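Local coordinates for tryptophan--tRNA ligase (Aeropyrum pernix, PDB 3A04), which catalyses the ATP-dependent attachment of L-tryptophan to tRNA(Trp), releasing AMP and diphosphate, as a class I aminoacyl-tRNA synthetase, at residues F77-F83 / E131-M136. Sequence-based numbering, arbitrary orientation.
Sequences FMPSGKF and EYIANM
Phe83 and Tyr132 form an offset edge-to-face pair, the edge of Phe83 turned to the face of Tyr132, with centroids 5.8 Å apart and planes at 69°. CB of Asn135 sits over the centre of one Phe83 face, 3.9 Å from the ring centroid, a CH-pi contact. Phe77 is met by Met136, whose bent end sets CE over one face of the ring, toward its rim, 3.6 Å from Phe77 CD1, while SD approaches obliquely in a Met-aromatic contact. With CG anti to its carbonyl carbon (chi1 -75°), Tyr132 reaches from the helix into the bend of the 77-83 loop, passing beside Pro79, the centre of an inverse gamma turn. There its OH donates to Ser80 O at 2.9 Å, from above the carbonyl plane, and accepts from a water that also donates to Met78 O. A phenylalanine in its place would probably keep the ring packing but leave Ser80 O and this water without their hydroxyl partner. Farther out, Glu131 bends at chi2 (51°) to bring OE2, by its anti lone pair, 2.8 Å from Phe83 N; a second water joins OE2 to Phe83 O. Asn135 ND2 donates to Glu131 O, which lies close to the plane of the amide, while its OD1 is hydrogen-bonded to His352 NE2. The contact thus joins the first part of the HIGH motif, in the loop that leads from strand 72-77 to helix 85-99, to helix 121-139. Val91 of helix 85-99 touches Phe77, Phe83 and Met136, and Lys82 N is hydrogen-bonded to Ser259 OG of the KMSKS region, so the two class I signature motifs meet here.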
loop_
_atom_site.group_PDB
_atom_site.type_symbol
_atom_site.label_atom_id
_atom_site.label_comp_id
_atom_site.label_asym_id
_atom_site.label_seq_id
_atom_site.Cartn_x
_atom_site.Cartn_y
_atom_site.Cartn_z
ATOM N N PHE A 77 7.319 -13.578 9.747
ATOM C CA PHE A 77 7.403 -13.454 11.229
ATOM C C PHE A 77 7.126 -12.003 11.610
ATOM O O PHE A 77 7.633 -11.023 10.986
ATOM C CB PHE A 77 8.795 -13.827 11.779
ATOM C CG PHE A 77 9.134 -15.292 11.636
ATOM C CD1 PHE A 77 9.712 -15.759 10.485
ATOM C CD2 PHE A 77 8.759 -16.195 12.611
ATOM C CE1 PHE A 77 9.920 -17.141 10.260
ATOM C CE2 PHE A 77 9.075 -17.634 12.443
ATOM C CZ PHE A 77 9.608 -18.057 11.276
ATOM N N MET A 78 6.299 -11.881 12.615
ATOM C CA MET A 78 5.985 -10.639 13.335
ATOM C C MET A 78 7.117 -10.364 14.321
ATOM O O MET A 78 7.366 -11.215 15.221
ATOM C CB MET A 78 4.639 -10.819 14.080
ATOM C CG MET A 78 4.252 -9.617 15.024
ATOM S SD MET A 78 4.307 -7.986 14.241
ATOM C CE MET A 78 3.020 -8.216 13.050
ATOM N N PRO A 79 7.841 -9.229 14.161
ATOM C CA PRO A 79 8.991 -8.970 15.074
ATOM C C PRO A 79 8.533 -8.345 16.375
ATOM O O PRO A 79 8.741 -7.167 16.580
ATOM C CB PRO A 79 9.846 -7.981 14.305
ATOM C CG PRO A 79 8.794 -7.151 13.461
ATOM C CD PRO A 79 7.799 -8.250 13.041
ATOM N N SER A 80 7.901 -9.149 17.237
ATOM C CA SER A 80 7.369 -8.691 18.470
ATOM C C SER A 80 7.704 -9.808 19.481
ATOM O O SER A 80 7.411 -10.988 19.181
ATOM C CB SER A 80 5.840 -8.711 18.346
ATOM O OG SER A 80 5.303 -8.104 19.511
ATOM N N GLY A 81 8.246 -9.457 20.662
ATOM C CA GLY A 81 8.448 -10.475 21.709
ATOM C C GLY A 81 9.542 -11.453 21.382
ATOM O O GLY A 81 10.276 -11.296 20.403
ATOM N N LYS A 82 9.703 -12.506 22.177
ATOM C CA LYS A 82 10.902 -13.302 21.990
ATOM C C LYS A 82 10.610 -14.535 21.153
ATOM O O LYS A 82 9.446 -15.025 21.126
ATOM C CB LYS A 82 11.475 -13.700 23.372
ATOM C CG LYS A 82 11.908 -12.444 24.228
ATOM C CD LYS A 82 12.902 -12.784 25.336
ATOM C CE LYS A 82 12.199 -13.346 26.529
ATOM N NZ LYS A 82 13.005 -13.142 27.841
ATOM N N PHE A 83 11.666 -15.062 20.513
ATOM C CA PHE A 83 11.557 -16.255 19.689
ATOM C C PHE A 83 11.396 -17.500 20.570
ATOM O O PHE A 83 12.250 -17.763 21.483
ATOM C CB PHE A 83 12.851 -16.336 18.874
ATOM C CG PHE A 83 12.848 -17.377 17.798
ATOM C CD1 PHE A 83 13.155 -18.687 18.093
ATOM C CD2 PHE A 83 12.549 -17.012 16.468
ATOM C CE1 PHE A 83 13.225 -19.663 17.080
ATOM C CE2 PHE A 83 12.628 -17.935 15.485
ATOM C CZ PHE A 83 12.949 -19.285 15.793
ATOM N N GLU A 131 16.559 -10.968 17.497
ATOM C CA GLU A 131 15.701 -11.983 18.047
ATOM C C GLU A 131 15.202 -12.981 16.968
ATOM O O GLU A 131 15.157 -14.173 17.222
ATOM C CB GLU A 131 14.543 -11.323 18.716
ATOM C CG GLU A 131 13.728 -12.114 19.709
ATOM C CD GLU A 131 14.573 -12.834 20.830
ATOM O OE1 GLU A 131 15.648 -12.335 21.339
ATOM O OE2 GLU A 131 14.082 -13.927 21.184
ATOM N N TYR A 132 14.836 -12.537 15.780
ATOM C CA TYR A 132 14.285 -13.468 14.845
ATOM C C TYR A 132 15.377 -13.975 13.913
ATOM O O TYR A 132 15.642 -15.184 13.893
ATOM C CB TYR A 132 13.063 -12.854 14.099
ATOM C CG TYR A 132 11.880 -12.854 15.062
ATOM C CD1 TYR A 132 11.771 -11.907 16.097
ATOM C CD2 TYR A 132 11.003 -13.879 15.050
ATOM C CE1 TYR A 132 10.715 -11.954 17.016
ATOM C CE2 TYR A 132 9.947 -13.917 15.951
ATOM C CZ TYR A 132 9.839 -12.993 16.929
ATOM O OH TYR A 132 8.767 -13.081 17.747
ATOM N N ILE A 133 15.970 -13.083 13.086
ATOM C CA ILE A 133 16.919 -13.609 12.103
ATOM C C ILE A 133 18.082 -14.368 12.811
ATOM O O ILE A 133 18.502 -15.437 12.348
ATOM C CB ILE A 133 17.437 -12.516 11.145
ATOM C CG1 ILE A 133 16.234 -12.006 10.290
ATOM C CG2 ILE A 133 18.559 -13.057 10.230
ATOM C CD1 ILE A 133 16.482 -10.635 9.574
ATOM N N ALA A 134 18.616 -13.772 13.876
ATOM C CA ALA A 134 19.772 -14.401 14.521
ATOM C C ALA A 134 19.387 -15.766 15.083
ATOM O O ALA A 134 20.132 -16.692 14.905
ATOM C CB ALA A 134 20.387 -13.493 15.586
ATOM N N ASN A 135 18.204 -15.914 15.688
ATOM C CA ASN A 135 17.799 -17.274 16.147
ATOM C C ASN A 135 17.577 -18.253 15.011
ATOM O O ASN A 135 17.887 -19.426 15.097
ATOM C CB ASN A 135 16.568 -17.195 17.027
ATOM C CG ASN A 135 16.941 -16.914 18.472
ATOM O OD1 ASN A 135 17.651 -17.693 19.068
ATOM N ND2 ASN A 135 16.493 -15.810 19.010
ATOM N N MET A 136 17.048 -17.773 13.894
ATOM C CA MET A 136 16.891 -18.653 12.742
ATOM C C MET A 136 18.232 -19.176 12.189
ATOM O O MET A 136 18.387 -20.336 11.855
ATOM C CB MET A 136 16.186 -17.868 11.639
ATOM C CG MET A 136 14.698 -17.776 11.990
ATOM S SD MET A 136 13.894 -16.945 10.538
ATOM C CE MET A 136 13.180 -15.586 11.381
HETATM O O HOH W 1 6.170 -13.276 16.587
HETATM O O HOH W 2 14.290 -16.332 22.433
#